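Local coordinates for protein leucine--tRNA ligase (Agrobacterium radiobacter, PDB 5AH5) that probably attaches leucine to tRNA(Leu) at the expense of ATP, as a leucyl-tRNA synthetase of class I, at residues E160-A165 / I417-Y422; P40-H45 / L82-A87; R194-R199 / S537-K542. One frame throughout, in Å; residues are numbered along the deposited sequence.

Contact 2 lies at the active site, where Pro40 and Tyr41 line the pocket of the leucyl-adenylate analogue; contacts 1 and 3 lie farther from the ligand, with the side chains of Arg419 and Arg538 about 13 and 12 Å from it. Contacts 1 and 2, with centres 16 Å apart, touch directly: Arg421 NH1 forms a salt bridge with Glu85 OE1 at 2.9 Å, and Asn86 ND2 probably donates to Glu160 OE1 at 3.2 Å. Helix 82-91 thus connects the loop at the ligand to residues 160-165 and 417-422. Contact 3 is separate, its nearest atoms about 8 Å from contact 1 and about 11 Å from contact 2.

Contact 1: residues E160-A165 / I417-Y422; sequences EQTVLA and ISRQRY
Gln420 and Thr162 are brought together by their torsions: the glutamine chain folds at chi2 (63°), turning OE1 back toward strand 162-164, while the threonine sets OG1 trans to its own nitrogen (chi1 179°), facing residues 419-420. Two bonds of opposite direction result. Gln420 N donates to Thr162 OG1 at 3.0 Å, and Gln420 OE1 accepts from Val163 N at 2.8 Å. The latter bond is nearly straight, with the donor in the plane of the amide carbonyl. Asp485 takes the amide nitrogen NE2, which fixes the rotation of the amide.

Farther along, Arg421 crosses the flank of Thr162 to reach Glu160. Its NH2 grips two oxygens of that residue, the backbone O at 2.7 Å along an in-plane lone pair, and OE1 in a salt bridge, also 2.7 Å. Carboxylate and guanidinium are turned 45° against each other, so the ion pair is not a flat two-pronged one.

Arg419 reaches along the other end of the segment, beside Val163 to Ala165. Leu164 CA lies 4.0 Å above the centre of its guanidinium, and CD packs closely on Val163 O, at 3.0 Å. Asp488 forms a salt bridge with NE, while NH1 bonds to Ser418 O.

Strand 162-164 pairs with 153-157, where Gln161 and Thr162 form a G1 bulge opposite Asp157; strand 415-419 runs between 182-191 and 486-487. Both strands belong to one antiparallel sheet, but they do not pair directly; each hydrogen bond between the segments uses a side chain. Leu82 of helix 82-91 packs on Glu160 and Arg421 at one end.

Contact 2: residues P40-H45 / L82-A87; sequences PYTSGH and LPAENA. With LSS (5'-O-(L-leucylsulfamoyl)adenosine), chain I.
The ring of Tyr41 is sandwiched between a helix proline and the bound leucyl-adenylate analogue. Pro83 CG stands 3.6 Å from the ring centroid and only 5° off the normal, a CH-pi contact made squarely over the face. Over the centre of the opposite face lies the amino nitrogen N4 of the leucyl group, 3.2 Å above the ring plane. The proline backs the tyrosine and probably helps to hold its ring against the ligand. With chi1 at -68°, CG is anti to the carbonyl carbon, which places the ring between Pro83 and the ligand. The backbone nitrogen of Tyr41 adds a weak hydrogen bond to the sulfamoyl oxygen O2A of the ligand, at 3.3 Å.

Residues 40-45 belong to the predicted HIGH region, the signature of class I synthetases, here a loop between strand 32-37 and helix 48-66 of the nucleotide-binding fold. Helix 82-91 lies alongside it, and past Tyr41 small side chains pack against the backbone of the other segment. Ser43 CB rests 3.5 Å from Pro83 O, and one turn later Ala87 CB comes within 3.4 Å of Ser43 O. Thr42, centre of an inverse gamma turn, places its buried OG1 3.7 Å from Ala84 CB; this hydroxyl has no polar partner in the model. Thr99 of helix 95-112 touches both Thr42 and Ala84.

Contact 3: residues R194-R199 / S537-K542; sequences RSYADR and SRFITK
Tyr196 and Phe539 form a T-shaped pair, with CE1 on the edge of the phenylalanine pointing at the face of the tyrosine ring. The centroids are 5.4 Å apart and the planes stand at 77°. Phe539 CE1 lies 3.7 Å from both Tyr196 CD1 and CG. The phenylalanine reaches across because its CG is trans to the backbone nitrogen (chi1 164°), which carries the ring off the flank of helix 533-546 toward residue 196.

At the rim of the tyrosine a second partner comes in near the ring plane: Lys542 CB lies 3.7 Å from Tyr196 CD2, and the two side chains run past each other in opposite directions. Arg199, a turn on from Tyr196, closes the group. Its guanidinium has Tyr196 CD2 offset over one face, 4.0 Å above the plane, and its NH1 approaches Lys542 CB at 3.8 Å. The aliphatic part of the lysine packs along both residues, with Lys542 CE 3.8 Å from Arg199 O.

Farther out, acidic residues fix the polar ends. Asp546, on the same helix as Lys542, accepts a hydrogen bond from Tyr196 OH and forms a salt bridge with Arg199 NH2. Lys542 NZ pairs with Asp203, Asp553 and Glu554. Ile193 and Trp415 pack on Phe539. Helix 533-546 is the connection of a beta-alpha-beta crossover between the neighbouring parallel strands 520-524 and 556-560, and the contact joins it to the start of helix 197-202.

Arg199 NH1 and Lys542 NZ are 5.5 Å apart, a proximity of like charges that the surrounding carboxylates probably offset. No hydrogen bond crosses between the segments; they meet by aromatic and aliphatic packing, while the ammonium of the buried Lys542 is met by three carboxylates and the guanidinium of Arg199 by Asp546.

Contact 1: residues E160-A165 / I417-Y422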
loop_
_atom_site.group_PDB
_atom_site.type_symbol
_atom_site.label_atom_id
_atom_site.label_comp_id
_atom_site.label_asym_id
_atom_site.label_seq_id
_atom_site.Cartn_x
_atom_site.Cartn_y
_atom_site.Cartn_z
ATOM N N GLU B 160 -17.226 -5.883 -18.933
ATOM C CA GLU B 160 -17.737 -4.962 -17.903
ATOM C C GLU B 160 -18.678 -3.968 -18.530
ATOM O O GLU B 160 -19.405 -3.284 -17.795
ATOM C CB GLU B 160 -16.662 -4.061 -17.278
ATOM C CG GLU B 160 -15.650 -4.593 -16.321
ATOM C CD GLU B 160 -16.142 -5.565 -15.280
ATOM O OE1 GLU B 160 -17.270 -5.461 -14.771
ATOM O OE2 GLU B 160 -15.330 -6.452 -14.976
ATOM N N GLN B 161 -18.550 -3.769 -19.849
ATOM C CA GLN B 161 -19.303 -2.735 -20.543
ATOM C C GLN B 161 -18.959 -1.361 -19.978
ATOM O O GLN B 161 -19.811 -0.484 -19.802
ATOM C CB GLN B 161 -20.832 -3.046 -20.521
ATOM C CG GLN B 161 -21.194 -4.270 -21.387
ATOM C CD GLN B 161 -21.183 -3.894 -22.879
ATOM O OE1 GLN B 161 -22.020 -3.092 -23.325
ATOM N NE2 GLN B 161 -20.238 -4.442 -23.652
ATOM N N THR B 162 -17.685 -1.142 -19.741
ATOM C CA THR B 162 -17.277 0.190 -19.395
ATOM C C THR B 162 -15.917 0.535 -19.821
ATOM O O THR B 162 -15.071 -0.327 -20.081
ATOM C CB THR B 162 -17.458 0.457 -17.860
ATOM O OG1 THR B 162 -17.022 1.786 -17.515
ATOM C CG2 THR B 162 -16.761 -0.568 -17.025
ATOM N N VAL B 163 -15.705 1.834 -19.860
ATOM C CA VAL B 163 -14.387 2.358 -20.023
ATOM C C VAL B 163 -13.578 2.016 -18.733
ATOM O O VAL B 163 -14.155 1.926 -17.651
ATOM C CB VAL B 163 -14.488 3.871 -20.282
ATOM C CG1 VAL B 163 -13.179 4.574 -20.060
ATOM C CG2 VAL B 163 -15.000 4.121 -21.645
ATOM N N LEU B 164 -12.283 1.742 -18.882
ATOM C CA LEU B 164 -11.344 1.477 -17.755
ATOM C C LEU B 164 -10.134 2.415 -17.859
ATOM O O LEU B 164 -9.748 2.804 -18.940
ATOM C CB LEU B 164 -10.814 0.045 -17.796
ATOM C CG LEU B 164 -11.847 -1.035 -17.517
ATOM C CD1 LEU B 164 -11.139 -2.351 -17.639
ATOM C CD2 LEU B 164 -12.556 -0.898 -16.178
ATOM N N ALA B 165 -9.535 2.753 -16.724
ATOM C CA ALA B 165 -8.247 3.491 -16.689
ATOM C C ALA B 165 -7.087 2.600 -17.175
ATOM O O ALA B 165 -7.204 1.409 -17.152
ATOM C CB ALA B 165 -7.965 3.996 -15.266
ATOM N N ILE B 417 -11.681 8.419 -15.404
ATOM C CA ILE B 417 -12.482 8.201 -14.202
ATOM C C ILE B 417 -13.959 7.959 -14.425
ATOM O O ILE B 417 -14.634 7.458 -13.525
ATOM C CB ILE B 417 -12.274 9.309 -13.142
ATOM C CG1 ILE B 417 -12.556 10.715 -13.696
ATOM C CG2 ILE B 417 -10.839 9.221 -12.650
ATOM C CD1 ILE B 417 -12.742 11.787 -12.633
ATOM N N SER B 418 -14.454 8.258 -15.611
ATOM C CA SER B 418 -15.852 8.031 -15.917
ATOM C C SER B 418 -16.134 6.587 -16.322
ATOM O O SER B 418 -15.432 5.996 -17.135
ATOM C CB SER B 418 -16.390 9.052 -16.925
ATOM O OG SER B 418 -15.527 9.303 -18.018
ATOM N N ARG B 419 -17.159 6.033 -15.697
ATOM C CA ARG B 419 -17.528 4.651 -15.854
ATOM C C ARG B 419 -19.003 4.580 -16.266
ATOM O O ARG B 419 -19.826 5.263 -15.678
ATOM C CB ARG B 419 -17.287 3.916 -14.524
ATOM C CG ARG B 419 -15.827 4.032 -14.088
ATOM C CD ARG B 419 -14.939 3.205 -14.997
ATOM N NE ARG B 419 -13.550 3.300 -14.551
ATOM C CZ ARG B 419 -12.671 4.138 -15.034
ATOM N NH1 ARG B 419 -12.982 4.958 -16.043
ATOM N NH2 ARG B 419 -11.444 4.154 -14.514
ATOM N N GLN B 420 -19.335 3.706 -17.210
ATOM C CA GLN B 420 -20.748 3.554 -17.690
ATOM C C GLN B 420 -21.385 2.527 -16.835
ATOM O O GLN B 420 -21.845 1.464 -17.274
ATOM C CB GLN B 420 -20.856 3.216 -19.193
ATOM C CG GLN B 420 -20.215 4.289 -20.130
ATOM C CD GLN B 420 -18.671 4.436 -19.922
ATOM O OE1 GLN B 420 -17.994 3.440 -19.933
ATOM N NE2 GLN B 420 -18.150 5.649 -19.709
ATOM N N ARG B 421 -21.485 2.880 -15.573
ATOM C CA ARG B 421 -21.958 1.952 -14.543
ATOM C C ARG B 421 -22.870 2.672 -13.565
ATOM O O ARG B 421 -22.686 3.825 -13.346
ATOM C CB ARG B 421 -20.712 1.467 -13.803
ATOM C CG ARG B 421 -19.989 0.420 -14.597
ATOM C CD ARG B 421 -20.630 -0.824 -14.073
ATOM N NE ARG B 421 -20.172 -1.884 -14.809
ATOM C CZ ARG B 421 -19.993 -3.114 -14.337
ATOM N NH1 ARG B 421 -20.320 -3.504 -13.102
ATOM N NH2 ARG B 421 -19.513 -3.956 -15.184
ATOM N N TYR B 422 -23.815 1.942 -13.005
ATOM C CA TYR B 422 -24.716 2.407 -11.983
ATOM C C TYR B 422 -24.020 2.658 -10.600
ATOM O O TYR B 422 -24.203 3.726 -9.981
ATOM C CB TYR B 422 -25.815 1.370 -11.771
ATOM C CG TYR B 422 -26.764 1.646 -10.621
ATOM C CD1 TYR B 422 -27.776 2.627 -10.699
ATOM C CD2 TYR B 422 -26.719 0.897 -9.477
ATOM C CE1 TYR B 422 -28.654 2.849 -9.630
ATOM C CE2 TYR B 422 -27.532 1.154 -8.408
ATOM C CZ TYR B 422 -28.542 2.128 -8.508
ATOM O OH TYR B 422 -29.380 2.339 -7.428
#

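Contact 2: residues P40-H45 / L82-A87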
loop_
_atom_site.group_PDB
_atom_site.type_symbol
_atom_site.label_atom_id
_atom_site.label_comp_id
_atom_site.label_asym_id
_atom_site.label_seq_id
_atom_site.Cartn_x
_atom_site.Cartn_y
_atom_site.Cartn_z
ATOM N N PRO B 40 -11.173 -2.495 2.969
ATOM C CA PRO B 40 -11.588 -3.540 2.096
ATOM C C PRO B 40 -12.777 -3.196 1.136
ATOM O O PRO B 40 -13.638 -2.409 1.489
ATOM C CB PRO B 40 -12.061 -4.594 3.041
ATOM C CG PRO B 40 -12.581 -3.873 4.168
ATOM C CD PRO B 40 -11.728 -2.653 4.294
ATOM N N TYR B 41 -12.828 -3.848 -0.024
ATOM C CA TYR B 41 -14.029 -3.789 -0.902
ATOM C C TYR B 41 -15.160 -4.518 -0.229
ATOM O O TYR B 41 -15.015 -5.612 0.322
ATOM C CB TYR B 41 -13.768 -4.406 -2.286
ATOM C CG TYR B 41 -12.790 -3.607 -3.160
ATOM C CD1 TYR B 41 -13.070 -2.281 -3.508
ATOM C CD2 TYR B 41 -11.592 -4.175 -3.644
ATOM C CE1 TYR B 41 -12.249 -1.567 -4.319
ATOM C CE2 TYR B 41 -10.732 -3.418 -4.475
ATOM C CZ TYR B 41 -11.047 -2.124 -4.765
ATOM O OH TYR B 41 -10.232 -1.321 -5.537
ATOM N N THR B 42 -16.352 -3.992 -0.369
ATOM C CA THR B 42 -17.505 -4.657 0.199
ATOM C C THR B 42 -18.091 -5.674 -0.792
ATOM O O THR B 42 -19.291 -5.594 -1.160
ATOM C CB THR B 42 -18.556 -3.600 0.623
ATOM O OG1 THR B 42 -18.847 -2.771 -0.514
ATOM C CG2 THR B 42 -17.970 -2.762 1.712
ATOM N N SER B 43 -17.281 -6.683 -1.139
ATOM C CA SER B 43 -17.638 -7.663 -2.127
ATOM C C SER B 43 -17.949 -9.014 -1.540
ATOM O O SER B 43 -18.161 -9.965 -2.263
ATOM C CB SER B 43 -16.546 -7.769 -3.141
ATOM O OG SER B 43 -15.281 -8.116 -2.543
ATOM N N GLY B 44 -17.997 -9.133 -0.234
ATOM C CA GLY B 44 -18.203 -10.441 0.409
ATOM C C GLY B 44 -17.871 -10.372 1.908
ATOM O O GLY B 44 -17.769 -9.309 2.490
ATOM N N HIS B 45 -17.775 -11.500 2.527
ATOM C CA HIS B 45 -17.352 -11.605 3.924
ATOM C C HIS B 45 -15.847 -11.315 4.138
ATOM O O HIS B 45 -15.077 -11.156 3.193
ATOM C CB HIS B 45 -17.680 -12.998 4.468
ATOM C CG HIS B 45 -19.155 -13.295 4.545
ATOM N ND1 HIS B 45 -20.125 -12.317 4.685
ATOM C CD2 HIS B 45 -19.822 -14.476 4.527
ATOM C CE1 HIS B 45 -21.317 -12.879 4.747
ATOM N NE2 HIS B 45 -21.160 -14.190 4.656
ATOM N N LEU B 82 -16.776 -1.495 -9.257
ATOM C CA LEU B 82 -16.876 -2.808 -9.810
ATOM C C LEU B 82 -16.926 -3.918 -8.839
ATOM O O LEU B 82 -17.750 -4.802 -9.018
ATOM C CB LEU B 82 -15.800 -3.020 -10.844
ATOM C CG LEU B 82 -15.846 -2.080 -12.010
ATOM C CD1 LEU B 82 -14.757 -2.500 -12.990
ATOM C CD2 LEU B 82 -17.211 -2.140 -12.700
ATOM N N PRO B 83 -16.099 -3.871 -7.738
ATOM C CA PRO B 83 -16.082 -5.048 -6.914
ATOM C C PRO B 83 -17.325 -5.358 -6.152
ATOM O O PRO B 83 -17.803 -6.528 -6.147
ATOM C CB PRO B 83 -14.843 -4.845 -5.991
ATOM C CG PRO B 83 -13.957 -3.962 -6.772
ATOM C CD PRO B 83 -14.906 -3.033 -7.516
ATOM N N ALA B 84 -17.850 -4.363 -5.442
ATOM C CA ALA B 84 -19.159 -4.539 -4.826
ATOM C C ALA B 84 -20.217 -4.859 -5.904
ATOM O O ALA B 84 -21.070 -5.703 -5.686
ATOM C CB ALA B 84 -19.601 -3.263 -4.097
ATOM N N GLU B 85 -20.180 -4.126 -6.995
ATOM C CA GLU B 85 -21.312 -4.165 -7.972
ATOM C C GLU B 85 -21.412 -5.577 -8.634
ATOM O O GLU B 85 -22.509 -6.187 -8.695
ATOM C CB GLU B 85 -21.216 -3.051 -9.011
ATOM C CG GLU B 85 -22.556 -3.028 -9.839
ATOM C CD GLU B 85 -22.636 -1.977 -10.885
ATOM O OE1 GLU B 85 -21.612 -1.539 -11.372
ATOM O OE2 GLU B 85 -23.777 -1.556 -11.238
ATOM N N ASN B 86 -20.260 -6.097 -9.084
ATOM C CA ASN B 86 -20.168 -7.470 -9.674
ATOM C C ASN B 86 -20.530 -8.490 -8.637
ATOM O O ASN B 86 -21.228 -9.459 -8.918
ATOM C CB ASN B 86 -18.758 -7.718 -10.284
ATOM C CG ASN B 86 -18.529 -6.853 -11.493
ATOM O OD1 ASN B 86 -19.491 -6.421 -12.122
ATOM N ND2 ASN B 86 -17.305 -6.578 -11.817
ATOM N N ALA B 87 -20.153 -8.294 -7.378
ATOM C CA ALA B 87 -20.492 -9.355 -6.426
ATOM C C ALA B 87 -22.002 -9.356 -6.165
ATOM O O ALA B 87 -22.661 -10.418 -5.977
ATOM C CB ALA B 87 -19.725 -9.207 -5.147
HETATM C C1 LSS I . -8.778 -3.471 -1.656
HETATM N N1 LSS I . -3.478 -12.183 1.786
HETATM O O1 LSS I . -7.804 -3.945 -2.197
HETATM S S1 LSS I . -9.460 -5.652 -0.731
HETATM C C2 LSS I . -2.991 -11.037 2.256
HETATM N N2 LSS I . -9.635 -4.184 -0.947
HETATM O O2 LSS I . -3.855 -6.744 -0.028
HETATM N N3 LSS I . -3.636 -9.856 2.128
HETATM O O3 LSS I . -4.286 -4.567 1.609
HETATM C C4 LSS I . -4.836 -9.843 1.500
HETATM N N4 LSS I . -10.443 -1.625 -1.403
HETATM O O4 LSS I . -6.546 -6.875 2.276
HETATM C C5 LSS I . -5.351 -10.992 0.914
HETATM O O5 LSS I . -8.109 -5.866 0.094
HETATM C C6 LSS I . -4.642 -12.174 1.043
HETATM N N6 LSS I . -5.171 -13.313 0.525
HETATM C C7 LSS I . -8.064 0.383 -1.370
HETATM N N7 LSS I . -6.524 -10.662 0.315
HETATM C C8 LSS I . -6.714 -9.323 0.473
HETATM C C9 LSS I . -7.993 -1.134 -1.173
HETATM N N9 LSS I . -5.688 -8.843 1.226
HETATM C CA LSS I . -9.073 -2.010 -1.834
HETATM C C10 LSS I . -7.742 0.709 -2.837
HETATM C C11 LSS I . -7.101 1.055 -0.328
HETATM O O1A LSS I . -9.307 -6.550 -1.884
HETATM C C21 LSS I . -5.442 -7.469 1.614
HETATM C C22 LSS I . -5.164 -6.594 0.441
HETATM C C23 LSS I . -5.444 -5.193 0.989
HETATM C C24 LSS I . -6.550 -5.492 1.980
HETATM C C25 LSS I . -7.945 -5.290 1.386
HETATM O O2A LSS I . -10.463 -6.196 0.159
#

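Contact 3: residues R194-R199 / S537-K542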
loop_
_atom_site.group_PDB
_atom_site.type_symbol
_atom_site.label_atom_id
_atom_site.label_comp_id
_atom_site.label_asym_id
_atom_site.label_seq_id
_atom_site.Cartn_x
_atom_site.Cartn_y
_atom_site.Cartn_z
ATOM N N ARG B 194 -0.620 13.421 -15.750
ATOM C CA ARG B 194 0.604 13.701 -16.519
ATOM C C ARG B 194 1.302 14.972 -16.073
ATOM O O ARG B 194 2.520 14.993 -16.006
ATOM C CB ARG B 194 0.381 13.682 -18.039
ATOM C CG ARG B 194 0.259 12.280 -18.607
ATOM C CD ARG B 194 -0.185 12.240 -20.073
ATOM N NE ARG B 194 0.848 12.786 -20.930
ATOM C CZ ARG B 194 1.899 12.128 -21.423
ATOM N NH1 ARG B 194 2.111 10.835 -21.202
ATOM N NH2 ARG B 194 2.757 12.783 -22.183
ATOM N N SER B 195 0.552 15.996 -15.706
ATOM C CA SER B 195 1.146 17.273 -15.307
ATOM C C SER B 195 1.853 17.193 -13.947
ATOM O O SER B 195 2.616 18.080 -13.595
ATOM C CB SER B 195 0.072 18.386 -15.286
ATOM O OG SER B 195 -0.933 18.133 -14.292
ATOM N N TYR B 196 1.535 16.164 -13.172
ATOM C CA TYR B 196 2.207 15.867 -11.924
ATOM C C TYR B 196 3.241 14.755 -12.035
ATOM O O TYR B 196 3.831 14.373 -11.036
ATOM C CB TYR B 196 1.185 15.456 -10.871
ATOM C CG TYR B 196 0.470 16.632 -10.291
ATOM C CD1 TYR B 196 -0.366 17.431 -11.084
ATOM C CD2 TYR B 196 0.629 16.968 -8.953
ATOM C CE1 TYR B 196 -1.020 18.524 -10.552
ATOM C CE2 TYR B 196 -0.030 18.043 -8.414
ATOM C CZ TYR B 196 -0.866 18.816 -9.220
ATOM O OH TYR B 196 -1.499 19.888 -8.651
ATOM N N ALA B 197 3.475 14.244 -13.229
ATOM C CA ALA B 197 4.266 13.031 -13.382
ATOM C C ALA B 197 5.719 13.205 -12.940
ATOM O O ALA B 197 6.309 12.268 -12.400
ATOM C CB ALA B 197 4.225 12.531 -14.811
ATOM N N ASP B 198 6.286 14.375 -13.192
ATOM C CA ASP B 198 7.618 14.683 -12.719
ATOM C C ASP B 198 7.749 14.647 -11.185
ATOM O O ASP B 198 8.710 14.114 -10.662
ATOM C CB ASP B 198 8.065 16.069 -13.226
ATOM C CG ASP B 198 8.619 16.038 -14.650
ATOM O OD1 ASP B 198 8.931 14.957 -15.213
ATOM O OD2 ASP B 198 8.785 17.143 -15.183
ATOM N N ARG B 199 6.800 15.248 -10.480
ATOM C CA ARG B 199 6.791 15.189 -9.040
ATOM C C ARG B 199 6.529 13.816 -8.441
ATOM O O ARG B 199 7.080 13.502 -7.383
ATOM C CB ARG B 199 5.743 16.088 -8.513
ATOM C CG ARG B 199 6.077 17.548 -8.595
ATOM C CD ARG B 199 5.346 18.209 -7.452
ATOM N NE ARG B 199 4.301 19.055 -7.881
ATOM C CZ ARG B 199 3.296 19.457 -7.113
ATOM N NH1 ARG B 199 3.118 19.023 -5.856
ATOM N NH2 ARG B 199 2.414 20.284 -7.667
ATOM N N SER B 537 -3.491 7.824 -5.041
ATOM C CA SER B 537 -3.397 8.448 -3.704
ATOM C C SER B 537 -2.223 9.429 -3.583
ATOM O O SER B 537 -2.369 10.526 -2.999
ATOM C CB SER B 537 -3.281 7.348 -2.622
ATOM O OG SER B 537 -2.078 6.594 -2.780
ATOM N N ARG B 538 -1.054 9.065 -4.129
ATOM C CA ARG B 538 0.041 10.023 -4.108
ATOM C C ARG B 538 -0.315 11.210 -5.005
ATOM O O ARG B 538 -0.073 12.360 -4.642
ATOM C CB ARG B 538 1.371 9.397 -4.519
ATOM C CG ARG B 538 1.845 8.294 -3.576
ATOM C CD ARG B 538 3.138 7.664 -4.131
ATOM N NE ARG B 538 4.141 8.740 -4.213
ATOM C CZ ARG B 538 4.881 9.073 -5.273
ATOM N NH1 ARG B 538 4.894 8.356 -6.395
ATOM N NH2 ARG B 538 5.676 10.134 -5.173
ATOM N N PHE B 539 -0.909 10.940 -6.161
ATOM C CA PHE B 539 -1.268 12.019 -7.081
ATOM C C PHE B 539 -2.300 12.991 -6.453
ATOM O O PHE B 539 -2.143 14.213 -6.482
ATOM C CB PHE B 539 -1.796 11.431 -8.402
ATOM C CG PHE B 539 -2.542 12.417 -9.258
ATOM C CD1 PHE B 539 -1.965 13.622 -9.618
ATOM C CD2 PHE B 539 -3.821 12.130 -9.715
ATOM C CE1 PHE B 539 -2.635 14.534 -10.424
ATOM C CE2 PHE B 539 -4.518 13.047 -10.506
ATOM C CZ PHE B 539 -3.918 14.248 -10.865
ATOM N N ILE B 540 -3.310 12.444 -5.818
ATOM C CA ILE B 540 -4.420 13.289 -5.333
ATOM C C ILE B 540 -3.949 14.054 -4.104
ATOM O O ILE B 540 -4.431 15.170 -3.862
ATOM C CB ILE B 540 -5.734 12.469 -5.145
ATOM C CG1 ILE B 540 -6.331 12.148 -6.520
ATOM C CG2 ILE B 540 -6.784 13.126 -4.262
ATOM C CD1 ILE B 540 -6.667 13.338 -7.371
ATOM N N THR B 541 -2.954 13.508 -3.381
ATOM C CA THR B 541 -2.405 14.214 -2.212
ATOM C C THR B 541 -1.678 15.483 -2.639
ATOM O O THR B 541 -1.886 16.564 -2.083
ATOM C CB THR B 541 -1.593 13.252 -1.340
ATOM O OG1 THR B 541 -2.490 12.238 -0.834
ATOM C CG2 THR B 541 -0.922 14.004 -0.137
ATOM N N LYS B 542 -0.919 15.383 -3.715
ATOM C CA LYS B 542 -0.225 16.537 -4.260
ATOM C C LYS B 542 -1.205 17.573 -4.794
ATOM O O LYS B 542 -1.050 18.760 -4.588
ATOM C CB LYS B 542 0.741 16.060 -5.351
ATOM C CG LYS B 542 1.814 15.100 -4.775
ATOM C CD LYS B 542 2.899 14.790 -5.756
ATOM C CE LYS B 542 3.913 13.758 -5.241
ATOM N NZ LYS B 542 4.487 14.108 -3.901
#